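Side-chain contact in toxin protein (Yersinia entomophaga, PDB 6AQK), which probably acts as an ADP-ribosyltransferase, the toxic domain at the C-terminus of a larger RHS protein, modifying target molecules: residues Y27-S32 and S56-I61. Residues are numbered along the deposited sequence; the frame is centred on the assembly and turned at random.
Sequences YPYYSS and SKWAEI
W58 reaches from helix 51-63 to the backbone of helix 27-39 and is a worked example of how a buried indole finds a partner for its one N-H. With CG anti to the backbone N, CB carries the ring off its own helix and over to the first turns of the other. W58 CD1 then lies 3.2 Å from S32 OG and close to the S32 carbonyl carbon, while S32 CB lies at the indole edge. Next comes W58 NE1, which donates to Y29 O at 3.1 Å, on a lone pair in the carbonyl plane; the oxygen is tilted somewhat from the indole plane. The N-H points to it at 142°. The same N-H also gives a weak, more bent bond (124°) from W58 NE1 to S32 OG at 2.9 Å. In turn S32 OG donates to P28 O over 2.7 Å, which fixes the hydroxyl's rotation and leaves its oxygen available to the indole. On the benzo side, W58 CZ2 comes to the edge of the Y29 ring, 4.4 Å from Y29 CD1, a loose contact; Y29 OH bonds to D71 N. Beside the indole, I61 CG2 packs on S32 CB at 3.7 Å. F33 meets W58 edge-to-face. A tryptophan-to-backbone bond thus joins helices 27-39 and 51-63, with F77 and V80 of helix 74-90 against the indole: helix-helix packing in the helical part that precedes the mixed sheet in the chain.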
loop_
_atom_site.group_PDB
_atom_site.type_symbol
_atom_site.label_atom_id
_atom_site.label_comp_id
_atom_site.label_asym_id
_atom_site.label_seq_id
_atom_site.Cartn_x
_atom_site.Cartn_y
_atom_site.Cartn_z
ATOM N N TYR A 27 2.923 -1.521 -13.746
ATOM C CA TYR A 27 2.387 -1.733 -12.389
ATOM C C TYR A 27 1.643 -3.086 -12.171
ATOM O O TYR A 27 1.929 -3.782 -11.208
ATOM C CB TYR A 27 1.528 -0.562 -11.979
ATOM C CG TYR A 27 0.785 -0.749 -10.681
ATOM C CD1 TYR A 27 1.455 -0.625 -9.478
ATOM C CD2 TYR A 27 -0.600 -1.058 -10.650
ATOM C CE1 TYR A 27 0.809 -0.800 -8.257
ATOM C CE2 TYR A 27 -1.254 -1.235 -9.412
ATOM C CZ TYR A 27 -0.525 -1.102 -8.240
ATOM O OH TYR A 27 -1.036 -1.262 -7.001
ATOM N N PRO A 28 0.707 -3.462 -13.052
ATOM C CA PRO A 28 0.007 -4.748 -12.848
ATOM C C PRO A 28 0.931 -5.973 -12.678
ATOM O O PRO A 28 0.602 -6.877 -11.919
ATOM C CB PRO A 28 -0.823 -4.895 -14.154
ATOM C CG PRO A 28 -1.068 -3.485 -14.600
ATOM C CD PRO A 28 0.245 -2.819 -14.308
ATOM N N TYR A 29 2.048 -5.993 -13.395
ATOM C CA TYR A 29 3.034 -7.074 -13.243
ATOM C C TYR A 29 3.644 -7.038 -11.807
ATOM O O TYR A 29 3.795 -8.049 -11.158
ATOM C CB TYR A 29 4.151 -6.937 -14.255
ATOM C CG TYR A 29 3.694 -7.326 -15.652
ATOM C CD1 TYR A 29 3.725 -8.623 -16.054
ATOM C CD2 TYR A 29 3.153 -6.366 -16.540
ATOM C CE1 TYR A 29 3.300 -8.984 -17.336
ATOM C CE2 TYR A 29 2.715 -6.726 -17.825
ATOM C CZ TYR A 29 2.807 -8.027 -18.196
ATOM O OH TYR A 29 2.360 -8.435 -19.404
ATOM N N TYR A 30 3.984 -5.867 -11.345
ATOM C CA TYR A 30 4.624 -5.689 -9.989
ATOM C C TYR A 30 3.639 -5.957 -8.871
ATOM O O TYR A 30 3.957 -6.653 -7.856
ATOM C CB TYR A 30 5.246 -4.251 -9.856
ATOM C CG TYR A 30 6.519 -4.204 -10.652
ATOM C CD1 TYR A 30 6.477 -3.983 -12.029
ATOM C CD2 TYR A 30 7.750 -4.484 -10.059
ATOM C CE1 TYR A 30 7.623 -4.043 -12.802
ATOM C CE2 TYR A 30 8.907 -4.554 -10.828
ATOM C CZ TYR A 30 8.824 -4.338 -12.205
ATOM O OH TYR A 30 9.902 -4.372 -12.989
ATOM N N SER A 31 2.444 -5.391 -9.037
ATOM C CA SER A 31 1.388 -5.589 -8.072
ATOM C C SER A 31 1.014 -7.089 -7.949
ATOM O O SER A 31 0.947 -7.635 -6.859
ATOM C CB SER A 31 0.151 -4.784 -8.452
ATOM O OG SER A 31 -0.776 -4.914 -7.389
ATOM N N SER A 32 0.810 -7.750 -9.083
ATOM C CA SER A 32 0.464 -9.136 -9.078
ATOM C C SER A 32 1.577 -10.065 -8.534
ATOM O O SER A 32 1.284 -11.109 -7.875
ATOM C CB SER A 32 -0.060 -9.534 -10.478
ATOM O OG SER A 32 0.962 -9.505 -11.450
ATOM N N SER A 56 3.065 -19.786 -11.827
ATOM C CA SER A 56 1.704 -20.190 -12.095
ATOM C C SER A 56 0.615 -19.338 -11.361
ATOM O O SER A 56 -0.360 -18.811 -11.952
ATOM C CB SER A 56 1.570 -21.678 -11.780
ATOM O OG SER A 56 0.225 -22.034 -11.996
ATOM N N LYS A 57 0.853 -19.129 -10.075
ATOM C CA LYS A 57 0.004 -18.280 -9.271
ATOM C C LYS A 57 0.051 -16.833 -9.746
ATOM O O LYS A 57 -0.971 -16.173 -9.876
ATOM C CB LYS A 57 0.503 -18.330 -7.803
ATOM C CG LYS A 57 -0.393 -17.598 -6.798
ATOM C CD LYS A 57 -1.852 -18.053 -6.920
ATOM C CE LYS A 57 -2.443 -18.365 -5.569
ATOM N NZ LYS A 57 -3.723 -19.087 -5.775
ATOM N N TRP A 58 1.269 -16.342 -9.984
ATOM C CA TRP A 58 1.455 -14.975 -10.461
ATOM C C TRP A 58 0.647 -14.750 -11.754
ATOM O O TRP A 58 -0.095 -13.747 -11.884
ATOM C CB TRP A 58 2.956 -14.727 -10.660
ATOM C CG TRP A 58 3.314 -13.358 -11.113
ATOM C CD1 TRP A 58 2.603 -12.182 -10.938
ATOM C CD2 TRP A 58 4.491 -13.024 -11.811
ATOM N NE1 TRP A 58 3.312 -11.126 -11.506
ATOM C CE2 TRP A 58 4.477 -11.636 -12.040
ATOM C CE3 TRP A 58 5.576 -13.780 -12.272
ATOM C CZ2 TRP A 58 5.498 -10.994 -12.782
ATOM C CZ3 TRP A 58 6.551 -13.168 -12.970
ATOM C CH2 TRP A 58 6.522 -11.770 -13.223
ATOM N N ALA A 59 0.727 -15.709 -12.680
ATOM C CA ALA A 59 0.005 -15.568 -13.978
ATOM C C ALA A 59 -1.505 -15.479 -13.753
ATOM O O ALA A 59 -2.217 -14.649 -14.350
ATOM C CB ALA A 59 0.380 -16.720 -14.927
ATOM N N GLU A 60 -1.988 -16.307 -12.849
ATOM C CA GLU A 60 -3.408 -16.335 -12.512
ATOM C C GLU A 60 -3.852 -14.988 -12.016
ATOM O O GLU A 60 -4.836 -14.440 -12.533
ATOM C CB GLU A 60 -3.626 -17.426 -11.480
ATOM C CG GLU A 60 -5.005 -17.622 -10.868
ATOM C CD GLU A 60 -4.924 -18.697 -9.769
ATOM O OE1 GLU A 60 -4.215 -19.721 -9.961
ATOM O OE2 GLU A 60 -5.482 -18.484 -8.687
ATOM N N ILE A 61 -3.089 -14.410 -11.075
ATOM C CA ILE A 61 -3.470 -13.096 -10.527
ATOM C C ILE A 61 -3.385 -11.983 -11.609
ATOM O O ILE A 61 -4.276 -11.115 -11.761
ATOM C CB ILE A 61 -2.587 -12.756 -9.360
ATOM C CG1 ILE A 61 -2.760 -13.780 -8.247
ATOM C CG2 ILE A 61 -2.835 -11.336 -8.817
ATOM C CD1 ILE A 61 -1.495 -13.876 -7.431
#